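Local coordinates for bradyzoite surface antigen BSR4 (Toxoplasma gondii, PDB 2JKS), which is a surface antigen of the bradyzoite stage, built of SAG1-related (SRS) domains and able to bind zinc ions, at residues 63-68 against 134-139; 73-78 against 86-91; 128-133 against 203-208; 196-201 against 269-274; 212-217 against 240-245. All coordinates share one frame; numbering follows the deposited sequence.

Interaction 1. Residues 63-68 against 134-139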
# COMPACT_ATOMS: atom_id res chain seq x y z
N GLN A 63 -20.25 -0.84 0.39
CA GLN A 63 -19.80 -1.60 -0.76
C GLN A 63 -18.71 -0.89 -1.53
O GLN A 63 -17.78 -1.55 -2.00
CB GLN A 63 -20.96 -1.93 -1.71
CG GLN A 63 -21.90 -3.01 -1.16
CD GLN A 63 -22.87 -3.59 -2.21
OE1 GLN A 63 -22.80 -3.26 -3.42
NE2 GLN A 63 -23.78 -4.47 -1.75
N ASN A 64 -18.80 0.43 -1.63
CA ASN A 64 -17.92 1.19 -2.49
C ASN A 64 -17.31 2.42 -1.79
O ASN A 64 -17.84 2.89 -0.78
CB ASN A 64 -18.68 1.66 -3.75
CG ASN A 64 -19.14 0.50 -4.63
OD1 ASN A 64 -18.33 -0.20 -5.24
ND2 ASN A 64 -20.44 0.30 -4.69
N VAL A 65 -16.18 2.88 -2.31
CA VAL A 65 -15.62 4.21 -2.01
C VAL A 65 -15.38 4.94 -3.35
O VAL A 65 -15.57 4.34 -4.40
CB VAL A 65 -14.31 4.14 -1.13
CG1 VAL A 65 -14.57 3.45 0.21
CG2 VAL A 65 -13.19 3.43 -1.88
N CYS A 66 -15.02 6.21 -3.32
CA CYS A 66 -14.67 6.94 -4.52
C CYS A 66 -13.17 6.99 -4.73
O CYS A 66 -12.42 7.26 -3.80
CB CYS A 66 -15.24 8.37 -4.49
SG CYS A 66 -16.99 8.36 -4.15
N ASP A 67 -12.75 6.72 -5.96
CA ASP A 67 -11.35 6.93 -6.37
C ASP A 67 -11.26 8.24 -7.16
O ASP A 67 -11.66 8.29 -8.32
CB ASP A 67 -10.88 5.78 -7.27
CG ASP A 67 -9.38 5.85 -7.59
OD1 ASP A 67 -8.72 6.88 -7.33
OD2 ASP A 67 -8.86 4.84 -8.07
N PRO A 68 -10.71 9.31 -6.55
CA PRO A 68 -10.70 10.52 -7.38
C PRO A 68 -9.82 10.44 -8.64
O PRO A 68 -9.88 11.35 -9.48
CB PRO A 68 -10.20 11.61 -6.42
CG PRO A 68 -10.36 11.04 -5.07
CD PRO A 68 -10.12 9.56 -5.22
N PHE A 134 -8.81 7.62 -0.98
CA PHE A 134 -10.18 7.53 -1.48
C PHE A 134 -10.99 8.62 -0.84
O PHE A 134 -10.47 9.35 0.03
CB PHE A 134 -10.79 6.12 -1.21
CG PHE A 134 -11.01 5.80 0.28
CD1 PHE A 134 -12.15 6.28 0.95
CD2 PHE A 134 -10.09 5.00 0.97
CE1 PHE A 134 -12.37 6.00 2.26
CE2 PHE A 134 -10.32 4.67 2.34
CZ PHE A 134 -11.48 5.18 2.96
N VAL A 135 -12.24 8.74 -1.28
CA VAL A 135 -13.17 9.80 -0.86
C VAL A 135 -14.53 9.11 -0.53
O VAL A 135 -14.99 8.18 -1.22
CB VAL A 135 -13.33 10.94 -1.97
CG1 VAL A 135 -14.61 11.75 -1.78
CG2 VAL A 135 -12.14 11.91 -1.97
N VAL A 136 -15.12 9.57 0.56
CA VAL A 136 -16.49 9.25 0.95
C VAL A 136 -17.08 10.60 1.39
O VAL A 136 -16.35 11.59 1.58
CB VAL A 136 -16.58 8.14 2.10
CG1 VAL A 136 -16.08 6.73 1.63
CG2 VAL A 136 -15.80 8.58 3.40
N GLY A 137 -18.39 10.67 1.54
CA GLY A 137 -19.00 11.93 1.90
C GLY A 137 -20.44 11.71 2.32
O GLY A 137 -20.95 10.60 2.22
N CYS A 138 -21.08 12.77 2.80
CA CYS A 138 -22.52 12.74 3.04
C CYS A 138 -23.11 13.97 2.37
O CYS A 138 -22.46 14.98 2.26
CB CYS A 138 -22.83 12.74 4.55
SG CYS A 138 -22.40 11.17 5.29
N GLN A 139 -24.35 13.85 1.91
CA GLN A 139 -25.09 14.99 1.34
C GLN A 139 -26.47 15.01 1.98
O GLN A 139 -27.11 13.95 2.14
CB GLN A 139 -25.20 14.84 -0.17
CG GLN A 139 -25.76 16.06 -0.89
CD GLN A 139 -25.34 16.11 -2.33
OE1 GLN A 139 -24.44 16.86 -2.71
NE2 GLN A 139 -25.99 15.30 -3.15
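Val-65 lies over one face of the Phe-134 ring, and this apolar pair is the tight side of the contact. Its CG1 stands 4.2 Å from the ring centroid, 25° off the normal, a CH-pi contact, while CG2 packs 3.7 Å from Phe-134 CB. With CG lodged between its own backbone N and carbonyl carbon (chi1 67°), Phe-134 offers one ring face to Val-65 CG1. Val-136 closes the cluster, its CG1 3.9 Å from Val-65 CG1; short branched side chains suit so confined a place. Beside the cluster Cys-66 and Val-135 form a single antiparallel hydrogen-bonded bridge, Cys-66 N to Val-135 O and Val-135 N to Cys-66 O, each 2.9 Å long. The strands then splay apart, their directions 134° from each other. The looser side lies at Pro-68, partly exposed, where Pro-68 CG touches Val-135 CG2 at 3.7 Å. Here strand 53-67 runs between strands 132-141 and 83-89 of the first SRS domain, with Leu-91 of helix 91-95 packed on both Val-65 and Phe-134. Two backbone bonds fix the register, dispersion forces fill the buried side, and the disulfide from Cys-66 to Cys-77 ties the bridge covalently to the neighbouring hairpin.

Interaction 2. Residues 73-78 against 86-91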
# COMPACT_ATOMS: atom_id res chain seq x y z
N ASN A 73 -14.28 5.77 -16.59
CA ASN A 73 -14.89 5.15 -15.41
C ASN A 73 -15.79 3.91 -15.46
O ASN A 73 -15.85 3.15 -16.44
CB ASN A 73 -15.70 6.27 -14.71
CG ASN A 73 -16.84 6.85 -15.60
OD1 ASN A 73 -17.40 7.91 -15.29
ND2 ASN A 73 -17.18 6.15 -16.68
N GLY A 74 -16.39 3.69 -14.29
CA GLY A 74 -17.76 3.22 -14.11
C GLY A 74 -18.54 4.39 -13.46
O GLY A 74 -18.41 5.54 -13.89
N THR A 75 -19.29 4.13 -12.40
CA THR A 75 -20.25 5.13 -11.92
C THR A 75 -19.69 6.30 -11.06
O THR A 75 -19.04 6.11 -10.02
CB THR A 75 -21.57 4.47 -11.36
OG1 THR A 75 -21.94 5.06 -10.12
CG2 THR A 75 -21.41 2.98 -11.16
N VAL A 76 -19.94 7.52 -11.55
CA VAL A 76 -19.36 8.76 -11.02
C VAL A 76 -19.85 9.15 -9.61
O VAL A 76 -21.05 9.04 -9.30
CB VAL A 76 -19.57 9.94 -12.04
CG1 VAL A 76 -19.58 11.30 -11.35
CG2 VAL A 76 -18.51 9.90 -13.14
N CYS A 77 -18.91 9.62 -8.79
CA CYS A 77 -19.21 10.11 -7.46
C CYS A 77 -19.60 11.58 -7.46
O CYS A 77 -18.74 12.46 -7.61
CB CYS A 77 -18.00 9.87 -6.54
SG CYS A 77 -17.81 8.14 -6.01
N GLN A 78 -20.89 11.83 -7.28
CA GLN A 78 -21.48 13.17 -7.44
C GLN A 78 -21.60 13.94 -6.11
O GLN A 78 -22.10 13.40 -5.12
CB GLN A 78 -22.86 13.08 -8.14
CG GLN A 78 -22.93 12.05 -9.29
CD GLN A 78 -24.24 12.13 -10.12
OE1 GLN A 78 -24.22 12.51 -11.29
NE2 GLN A 78 -25.37 11.76 -9.51
N GLY A 86 -14.25 11.58 -8.81
CA GLY A 86 -13.90 10.37 -9.50
C GLY A 86 -15.02 9.35 -9.56
O GLY A 86 -16.18 9.68 -9.78
N THR A 87 -14.65 8.09 -9.34
CA THR A 87 -15.56 6.99 -9.60
C THR A 87 -15.59 5.98 -8.47
O THR A 87 -14.64 5.87 -7.69
CB THR A 87 -15.19 6.34 -10.94
OG1 THR A 87 -15.44 7.30 -11.99
CG2 THR A 87 -16.04 5.09 -11.21
N GLU A 88 -16.71 5.25 -8.41
CA GLU A 88 -16.90 4.12 -7.49
C GLU A 88 -15.96 2.94 -7.73
O GLU A 88 -15.92 2.38 -8.82
CB GLU A 88 -18.32 3.61 -7.57
CG GLU A 88 -19.31 4.53 -6.92
CD GLU A 88 -20.73 3.98 -6.99
OE1 GLU A 88 -20.95 2.92 -7.60
OE2 GLU A 88 -21.63 4.62 -6.42
N VAL A 89 -15.21 2.56 -6.69
CA VAL A 89 -14.37 1.36 -6.70
C VAL A 89 -14.63 0.60 -5.40
O VAL A 89 -15.14 1.18 -4.46
CB VAL A 89 -12.85 1.74 -6.82
CG1 VAL A 89 -12.60 2.47 -8.16
CG2 VAL A 89 -12.39 2.65 -5.64
N THR A 90 -14.26 -0.68 -5.31
CA THR A 90 -14.32 -1.34 -4.02
C THR A 90 -12.98 -1.05 -3.30
O THR A 90 -12.00 -0.63 -3.97
CB THR A 90 -14.62 -2.84 -4.13
OG1 THR A 90 -13.50 -3.50 -4.74
CG2 THR A 90 -15.89 -3.05 -4.99
N LEU A 91 -12.94 -1.18 -1.97
CA LEU A 91 -11.68 -0.91 -1.25
C LEU A 91 -10.63 -1.94 -1.61
O LEU A 91 -9.47 -1.61 -1.83
CB LEU A 91 -11.86 -0.92 0.26
CG LEU A 91 -12.05 0.43 0.94
CD1 LEU A 91 -12.17 0.14 2.42
CD2 LEU A 91 -10.89 1.41 0.64
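Thr-75 and Cys-77 grip the opposing strand through two nearly straight backbone bonds: Glu-88 N donates a hydrogen bond to Thr-75 O at 3.0 Å, and Cys-77 N donates to Gly-86 O at 2.9 Å. Between them Val-76 and Thr-87 form an antiparallel non-hydrogen-bonded pair whose CA atoms are 4.4 Å apart and whose side chains diverge. Thr-87 turns its methyl inward, CG2 anti to the backbone N (chi1 -66° for OG1), and sets it 3.4 Å from Thr-75 O. The same methyl lies against Gly-74 N, a buried amide with no partner in the model. Glu-88, extended beyond CG, crosses Thr-75 at a slant: CG passes 3.5 Å from Thr-75 O and also rests 4.0 Å from Cys-77 SG, so methylenes do the packing while the carboxylate lies beside the threonine side chain. This is the hairpin of strands 76-79 and 83-89 in the first SRS domain, at the margin of its six-stranded sheet. Farther out, Thr-87 OG1 is held by Lys-70 O, and the Thr-87 backbone pairs with Asp-67, which fixes strand 83-89 from its other flank. Gly-86 adopts a positive phi (73°), a conformation glycine takes easily. Cys-77 SG is bonded to Cys-66 SG, and the Cys-77 side chain also touches Ile-57, joining the outermost strand to strand 53-67 beyond its immediate neighbour.

Interaction 3. Residues 128-133 against 203-208. With ZN (zinc ion), chain F.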
# COMPACT_ATOMS: atom_id res chain seq x y z
N PRO A 128 -1.62 -1.31 1.60
CA PRO A 128 -1.22 -1.42 0.18
C PRO A 128 0.31 -1.37 -0.01
O PRO A 128 1.04 -1.03 0.91
CB PRO A 128 -1.93 -0.20 -0.48
CG PRO A 128 -2.02 0.80 0.62
CD PRO A 128 -2.27 -0.01 1.88
N LEU A 129 0.79 -1.76 -1.18
CA LEU A 129 2.22 -1.60 -1.55
C LEU A 129 2.59 -0.20 -1.98
O LEU A 129 3.77 0.16 -2.07
CB LEU A 129 2.56 -2.57 -2.68
CG LEU A 129 2.29 -4.03 -2.36
CD1 LEU A 129 2.65 -4.93 -3.56
CD2 LEU A 129 2.97 -4.47 -1.08
N THR A 130 1.56 0.60 -2.29
CA THR A 130 1.74 1.96 -2.70
C THR A 130 0.74 2.84 -1.93
O THR A 130 -0.28 2.33 -1.48
CB THR A 130 1.54 2.14 -4.25
OG1 THR A 130 0.23 1.72 -4.59
CG2 THR A 130 2.55 1.26 -5.04
N ASP A 131 1.06 4.13 -1.81
CA ASP A 131 0.18 5.08 -1.10
C ASP A 131 -1.15 5.24 -1.83
O ASP A 131 -1.14 5.40 -3.03
CB ASP A 131 0.87 6.43 -0.91
CG ASP A 131 2.12 6.34 -0.03
OD1 ASP A 131 2.18 5.49 0.88
OD2 ASP A 131 3.05 7.14 -0.23
N LYS A 132 -2.26 5.14 -1.09
CA LYS A 132 -3.58 5.27 -1.67
C LYS A 132 -4.40 6.37 -1.01
O LYS A 132 -4.19 6.74 0.15
CB LYS A 132 -4.37 3.94 -1.57
CG LYS A 132 -3.66 2.70 -2.13
CD LYS A 132 -3.60 2.73 -3.67
CE LYS A 132 -2.82 1.50 -4.16
NZ LYS A 132 -2.76 1.55 -5.65
N ALA A 133 -5.40 6.84 -1.74
CA ALA A 133 -6.41 7.75 -1.22
C ALA A 133 -7.78 7.41 -1.79
O ALA A 133 -7.92 7.00 -2.96
CB ALA A 133 -6.03 9.20 -1.58
N GLY A 203 5.49 -7.87 -5.70
CA GLY A 203 4.03 -7.55 -5.82
C GLY A 203 3.82 -7.02 -7.24
O GLY A 203 4.77 -6.93 -8.03
N SER A 204 2.58 -6.68 -7.60
CA SER A 204 2.33 -6.34 -8.98
C SER A 204 2.76 -4.90 -9.25
O SER A 204 2.84 -4.51 -10.38
CB SER A 204 0.85 -6.57 -9.35
OG SER A 204 0.05 -5.77 -8.50
N ASP A 205 3.11 -4.14 -8.20
CA ASP A 205 3.51 -2.73 -8.35
C ASP A 205 5.02 -2.55 -8.56
O ASP A 205 5.51 -1.42 -8.74
CB ASP A 205 3.09 -1.95 -7.09
CG ASP A 205 1.60 -1.70 -7.06
OD1 ASP A 205 1.08 -1.39 -8.14
OD2 ASP A 205 0.96 -1.79 -5.98
N GLY A 206 5.76 -3.64 -8.54
CA GLY A 206 7.20 -3.53 -8.57
C GLY A 206 7.87 -4.49 -9.50
O GLY A 206 7.22 -5.39 -10.06
N SER A 207 9.16 -4.29 -9.67
CA SER A 207 9.96 -5.08 -10.63
C SER A 207 11.24 -5.43 -9.94
O SER A 207 11.85 -4.56 -9.31
CB SER A 207 10.31 -4.25 -11.88
OG SER A 207 9.12 -3.95 -12.60
N LEU A 208 11.68 -6.68 -10.09
CA LEU A 208 12.96 -7.13 -9.54
C LEU A 208 14.14 -6.39 -10.12
O LEU A 208 14.23 -6.17 -11.34
CB LEU A 208 13.11 -8.64 -9.76
CG LEU A 208 12.21 -9.54 -8.95
CD1 LEU A 208 12.03 -10.92 -9.59
CD2 LEU A 208 12.73 -9.69 -7.53
ZN ZN F . -0.89 -0.93 -8.38
O HOH W 1 -1.60 -0.75 -10.70
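Asp-205 comes head-on at Thr-130, and its side chain runs along the Thr-130 methyl before reaching the metal. CB lies 3.8 Å from Thr-130 CG2, and CG stays near the same methyl. From there the carboxylate divides its tasks: OD1 binds the zinc ion at 2.0 Å, whereas OD2, 3.1 Å from the metal, turns to the other segment and rests 3.6 Å from Thr-130 CG2 and 3.7 Å from Leu-129 CB. Asp-205 thus binds the metal essentially through one oxygen, and the nearest atoms of the other segment to OD2 are carbons. Leu-129 sends CD1 onward to Gly-203 CA, 3.7 Å away; a residue with no side chain and a positive phi leaves the backbone itself as the surface the leucine packs on. Gly-203 begins a type I turn, closed by a weak bond from Gly-206 N, which presents Asp-205. On the opposing side the long chain of Lys-132, bent at chi2 (-72°), brings NZ to a hydrogen bond with Glu-96 OE1. Its positive charge, 5.0 Å from Asp-205 OD2, probably helps offset the paired acids. Glu-96 of the first SRS domain, Asp-205 of the second and a water 2.4 Å from the zinc form an interdomain metal site.

Interaction 4. Residues 196-201 against 269-274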
# COMPACT_ATOMS: atom_id res chain seq x y z
N ASN A 196 19.79 -20.45 4.03
CA ASN A 196 20.46 -20.44 2.74
C ASN A 196 19.52 -20.03 1.60
O ASN A 196 19.88 -20.14 0.45
CB ASN A 196 21.09 -21.81 2.45
CG ASN A 196 20.03 -22.89 2.31
OD1 ASN A 196 19.11 -22.90 3.08
ND2 ASN A 196 20.15 -23.77 1.30
N THR A 197 18.34 -19.51 1.95
CA THR A 197 17.41 -18.99 0.92
C THR A 197 17.09 -17.49 1.07
O THR A 197 17.27 -16.92 2.10
CB THR A 197 16.11 -19.78 0.85
OG1 THR A 197 15.32 -19.49 2.01
CG2 THR A 197 16.40 -21.27 0.78
N LEU A 198 16.62 -16.89 -0.01
CA LEU A 198 16.18 -15.52 -0.02
C LEU A 198 15.00 -15.44 -1.00
O LEU A 198 15.17 -15.76 -2.16
CB LEU A 198 17.32 -14.66 -0.55
CG LEU A 198 16.98 -13.18 -0.67
CD1 LEU A 198 16.55 -12.51 0.66
CD2 LEU A 198 18.20 -12.43 -1.36
N THR A 199 13.85 -14.95 -0.54
CA THR A 199 12.71 -14.70 -1.43
C THR A 199 12.43 -13.22 -1.45
O THR A 199 12.28 -12.61 -0.38
CB THR A 199 11.45 -15.42 -0.95
OG1 THR A 199 11.74 -16.82 -0.84
CG2 THR A 199 10.26 -15.19 -1.93
N ILE A 200 12.31 -12.69 -2.65
CA ILE A 200 11.91 -11.31 -2.84
C ILE A 200 10.58 -11.26 -3.54
O ILE A 200 10.43 -11.78 -4.65
CB ILE A 200 12.95 -10.56 -3.71
CG1 ILE A 200 14.39 -10.79 -3.20
CG2 ILE A 200 12.59 -9.04 -3.82
CD1 ILE A 200 14.70 -10.23 -1.85
N ASN A 201 9.60 -10.68 -2.85
CA ASN A 201 8.29 -10.45 -3.44
C ASN A 201 8.10 -8.97 -3.77
O ASN A 201 7.99 -8.12 -2.85
CB ASN A 201 7.18 -10.95 -2.53
CG ASN A 201 7.25 -12.45 -2.29
OD1 ASN A 201 7.53 -13.25 -3.22
ND2 ASN A 201 7.05 -12.86 -1.05
N GLN A 269 30.36 -12.26 2.26
CA GLN A 269 30.18 -11.44 1.06
C GLN A 269 28.89 -10.61 1.28
O GLN A 269 28.07 -10.91 2.14
CB GLN A 269 30.02 -12.34 -0.18
CG GLN A 269 31.12 -13.38 -0.37
CD GLN A 269 32.44 -12.74 -0.76
OE1 GLN A 269 32.47 -11.61 -1.27
NE2 GLN A 269 33.56 -13.47 -0.52
N GLN A 270 28.70 -9.57 0.49
CA GLN A 270 27.45 -8.80 0.63
C GLN A 270 27.04 -8.51 -0.78
O GLN A 270 27.89 -8.36 -1.67
CB GLN A 270 27.66 -7.46 1.32
CG GLN A 270 27.91 -7.49 2.82
CD GLN A 270 27.71 -6.08 3.40
OE1 GLN A 270 28.26 -5.09 2.86
NE2 GLN A 270 26.89 -5.98 4.49
N PHE A 271 25.73 -8.53 -1.00
CA PHE A 271 25.20 -8.18 -2.32
C PHE A 271 23.87 -7.45 -2.10
O PHE A 271 23.29 -7.52 -1.02
CB PHE A 271 25.08 -9.40 -3.26
CG PHE A 271 24.02 -10.41 -2.85
CD1 PHE A 271 22.70 -10.30 -3.35
CD2 PHE A 271 24.32 -11.46 -1.97
CE1 PHE A 271 21.75 -11.23 -3.01
CE2 PHE A 271 23.34 -12.42 -1.65
CZ PHE A 271 22.07 -12.31 -2.16
N LEU A 272 23.43 -6.73 -3.14
CA LEU A 272 22.19 -5.99 -3.06
C LEU A 272 21.28 -6.36 -4.23
O LEU A 272 21.71 -6.42 -5.34
CB LEU A 272 22.53 -4.51 -3.04
CG LEU A 272 21.58 -3.36 -2.84
CD1 LEU A 272 22.44 -2.21 -2.39
CD2 LEU A 272 20.82 -2.99 -4.12
N VAL A 273 20.01 -6.62 -3.94
CA VAL A 273 18.98 -6.67 -4.93
C VAL A 273 17.75 -5.95 -4.34
O VAL A 273 17.81 -5.38 -3.26
CB VAL A 273 18.56 -8.13 -5.26
CG1 VAL A 273 19.68 -8.88 -5.95
CG2 VAL A 273 18.18 -8.86 -3.95
N GLY A 274 16.65 -5.95 -5.09
CA GLY A 274 15.43 -5.38 -4.57
C GLY A 274 14.36 -5.23 -5.61
O GLY A 274 14.28 -6.00 -6.60
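Ile-200, Leu-198 and Val-273 meet between two facing sheets, the core of the beta sandwich of the second SRS domain. Strand 197-201 belongs to one sheet and strand 269-277 to the other; their axes pass 8.7 Å apart at 33°, too distant for backbone pairing, and no hydrogen bond crosses. Side chains alone span the gap, and large aliphatic residues suit it. Ile-200 has the greatest share: its CD1 reaches 4.3 Å from Val-273 CG2, while its CG2 branch approaches the backbone at Gly-274. Leu-198, two residues earlier and so on the same face, extends its chain with CG anti to the backbone N (chi1 178°), which carries CD2 well across the gap. That methyl lies 4.4 Å from Val-273 CG2, so the valine takes both aliphatic neighbours on one branch, and the same leucine methyl also meets the far end of the Phe-271 ring. Phe-271 does not set out toward the other strand, but its ring end comes nearer; Val-305 of strand 301-307 touches both Phe-271 and Leu-198, and Phe-233 meets the Phe-271 ring edge-to-face. Gly-274 adopts backbone angles open essentially to glycine alone. Immediately beyond the two segments, Cys-202 and Cys-275 form a disulfide that joins the same sheets covalently. The closest approach in the contact is that of Leu-198 CD2 to Phe-271 CZ, at 4.0 Å.

Interaction 5. Residues 212-217 against 240-245. With ZN (zinc ion), chain I.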
# COMPACT_ATOMS: atom_id res chain seq x y z
N THR A 212 18.58 -8.37 -14.42
CA THR A 212 19.48 -9.52 -14.66
C THR A 212 19.79 -10.34 -13.38
O THR A 212 20.83 -11.00 -13.29
CB THR A 212 20.74 -9.02 -15.33
OG1 THR A 212 21.25 -7.88 -14.60
CG2 THR A 212 20.39 -8.55 -16.75
N TYR A 213 18.85 -10.33 -12.42
CA TYR A 213 19.12 -10.87 -11.08
C TYR A 213 19.51 -12.35 -11.15
O TYR A 213 20.22 -12.82 -10.27
CB TYR A 213 17.94 -10.67 -10.15
CG TYR A 213 16.71 -11.37 -10.62
CD1 TYR A 213 16.47 -12.68 -10.28
CD2 TYR A 213 15.80 -10.71 -11.49
CE1 TYR A 213 15.37 -13.34 -10.76
CE2 TYR A 213 14.69 -11.35 -11.99
CZ TYR A 213 14.48 -12.66 -11.61
OH TYR A 213 13.36 -13.32 -12.07
N ALA A 214 19.05 -13.08 -12.18
CA ALA A 214 19.35 -14.53 -12.29
C ALA A 214 20.84 -14.80 -12.46
O ALA A 214 21.28 -15.92 -12.19
CB ALA A 214 18.56 -15.21 -13.45
N GLU A 215 21.59 -13.78 -12.87
CA GLU A 215 23.07 -13.87 -12.98
C GLU A 215 23.85 -12.80 -12.25
O GLU A 215 25.03 -12.98 -12.06
CB GLU A 215 23.53 -13.83 -14.45
CG GLU A 215 22.96 -14.92 -15.27
CD GLU A 215 23.33 -14.81 -16.74
OE1 GLU A 215 24.12 -13.92 -17.16
OE2 GLU A 215 22.83 -15.65 -17.49
N GLU A 216 23.22 -11.66 -11.95
CA GLU A 216 23.88 -10.46 -11.44
C GLU A 216 23.28 -9.87 -10.17
O GLU A 216 22.07 -10.03 -9.90
CB GLU A 216 23.90 -9.37 -12.50
CG GLU A 216 24.84 -9.75 -13.64
CD GLU A 216 24.73 -8.92 -14.86
OE1 GLU A 216 23.85 -8.04 -14.97
OE2 GLU A 216 25.58 -9.20 -15.75
N TYR A 217 24.09 -9.09 -9.45
CA TYR A 217 23.56 -8.29 -8.36
C TYR A 217 24.00 -6.85 -8.49
O TYR A 217 24.79 -6.53 -9.39
CB TYR A 217 23.97 -8.92 -7.01
CG TYR A 217 25.47 -8.98 -6.80
CD1 TYR A 217 26.13 -7.98 -6.10
CD2 TYR A 217 26.20 -10.04 -7.30
CE1 TYR A 217 27.52 -8.03 -5.89
CE2 TYR A 217 27.58 -10.10 -7.12
CZ TYR A 217 28.23 -9.08 -6.40
OH TYR A 217 29.60 -9.15 -6.25
N PHE A 240 28.35 -20.68 -8.20
CA PHE A 240 27.04 -20.17 -8.64
C PHE A 240 26.57 -20.81 -9.96
O PHE A 240 27.36 -20.97 -10.89
CB PHE A 240 27.12 -18.66 -8.84
CG PHE A 240 25.81 -18.03 -9.26
CD1 PHE A 240 24.81 -17.77 -8.32
CD2 PHE A 240 25.60 -17.68 -10.61
CE1 PHE A 240 23.60 -17.19 -8.71
CE2 PHE A 240 24.41 -17.10 -11.03
CZ PHE A 240 23.40 -16.83 -10.07
N LEU A 241 25.28 -21.13 -10.02
CA LEU A 241 24.61 -21.49 -11.27
C LEU A 241 23.31 -20.69 -11.34
O LEU A 241 22.72 -20.39 -10.30
CB LEU A 241 24.22 -22.98 -11.27
CG LEU A 241 25.26 -24.08 -11.00
CD1 LEU A 241 24.62 -25.45 -11.08
CD2 LEU A 241 26.41 -24.03 -11.97
N LYS A 242 22.86 -20.37 -12.55
CA LYS A 242 21.57 -19.70 -12.78
C LYS A 242 20.42 -20.42 -12.11
O LYS A 242 19.45 -19.78 -11.69
CB LYS A 242 21.26 -19.60 -14.27
CG LYS A 242 21.86 -18.43 -15.00
CD LYS A 242 21.29 -18.38 -16.42
CE LYS A 242 20.27 -17.34 -16.54
NZ LYS A 242 20.29 -16.86 -17.96
N SER A 243 20.53 -21.74 -11.99
CA SER A 243 19.43 -22.53 -11.40
C SER A 243 19.24 -22.26 -9.91
O SER A 243 18.21 -22.66 -9.33
CB SER A 243 19.65 -24.04 -11.62
OG SER A 243 20.76 -24.52 -10.87
N TRP A 244 20.22 -21.58 -9.28
CA TRP A 244 20.08 -21.18 -7.87
C TRP A 244 18.89 -20.19 -7.69
O TRP A 244 18.33 -20.06 -6.62
CB TRP A 244 21.38 -20.53 -7.37
CG TRP A 244 22.59 -21.45 -7.12
CD1 TRP A 244 22.80 -22.73 -7.58
CD2 TRP A 244 23.79 -21.08 -6.40
NE1 TRP A 244 24.05 -23.19 -7.16
CE2 TRP A 244 24.68 -22.18 -6.46
CE3 TRP A 244 24.20 -19.93 -5.74
CZ2 TRP A 244 25.95 -22.17 -5.82
CZ3 TRP A 244 25.46 -19.90 -5.10
CH2 TRP A 244 26.32 -21.03 -5.15
N TRP A 245 18.53 -19.49 -8.75
CA TRP A 245 17.32 -18.65 -8.74
C TRP A 245 16.17 -19.36 -9.42
O TRP A 245 16.34 -19.91 -10.53
CB TRP A 245 17.54 -17.39 -9.53
CG TRP A 245 18.36 -16.33 -8.84
CD1 TRP A 245 19.67 -16.05 -9.05
CD2 TRP A 245 17.88 -15.39 -7.87
NE1 TRP A 245 20.06 -14.99 -8.26
CE2 TRP A 245 18.97 -14.56 -7.53
CE3 TRP A 245 16.63 -15.15 -7.28
CZ2 TRP A 245 18.86 -13.52 -6.61
CZ3 TRP A 245 16.51 -14.09 -6.36
CH2 TRP A 245 17.61 -13.30 -6.02
ZN ZN I . 25.15 -8.15 -17.36
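Ala-214 and Lys-242 bring the two backbones nearest, CA to CA 5.6 Å, where a tight turn faces the short 3-10 segment 242-244 with no backbone hydrogen bond between them. Within the turn Thr-212 O accepts from Glu-215 N and Glu-216 N, which come from opposite faces of its carbonyl plane. Tyr-213 aims its edge at the face of Trp-245 in a T-shaped pair, with the tyrosine and six-membered ring centroids 5.2 Å apart and the planes at 74°. The tyrosine's polar end reaches beyond, OH to Thr-247 OG1, which ties the ring to strand 245-247. Ala-214 is small enough to let its backbone lie against the indole; its buried O has no polar partner in the model, and the nearest group is the edge of Phe-240, with CZ 3.1 Å away and near the ring plane. These loops lie beside the core of the second SRS domain: strand 216-218 pairs with strand 230-232, whose following residue, Phe-233, meets the rings of Tyr-217, Phe-240 and Trp-245. On the solvent side Glu-215 and Lys-242 form a salt bridge: Lys-242 NZ donates to Glu-215 OE2 at 2.9 Å, approaching from the anti side, 27° out of the carboxylate plane. Lys-242 bends at chi3 (103°) to return its ammonium to the glutamate. Glu-216 points the other way, OE2 lying 2.0 Å from a zinc ion with OE1 a longer second ligand at 2.7 Å, while Thr-212 OG1 donates to Glu-216 OE1 at 2.6 Å.

In the fold
Interactions 1 and 2 share the six-stranded sheet of the first domain, their centres 8 Å apart, and are joined by the Cys-66 to Cys-77 disulfide, SG to SG 2.0 Å. Interactions 4 and 5, with centres 11 Å apart, lie in the second domain, where Phe-271 CB packs 3.3 Å from Tyr-217 CD1. Interaction 3, centred about 6 Å from the middle of the chain, joins these halves: 128-133 leads into the strand used by interaction 1, while Leu-208 touches both Ile-200 of interaction 4 and Tyr-213 of interaction 5. Its zinc ion, bound by Glu-96 of the first domain and Asp-205 of the second, bridges them; interactions 1 and 4 are centred 40 Å apart.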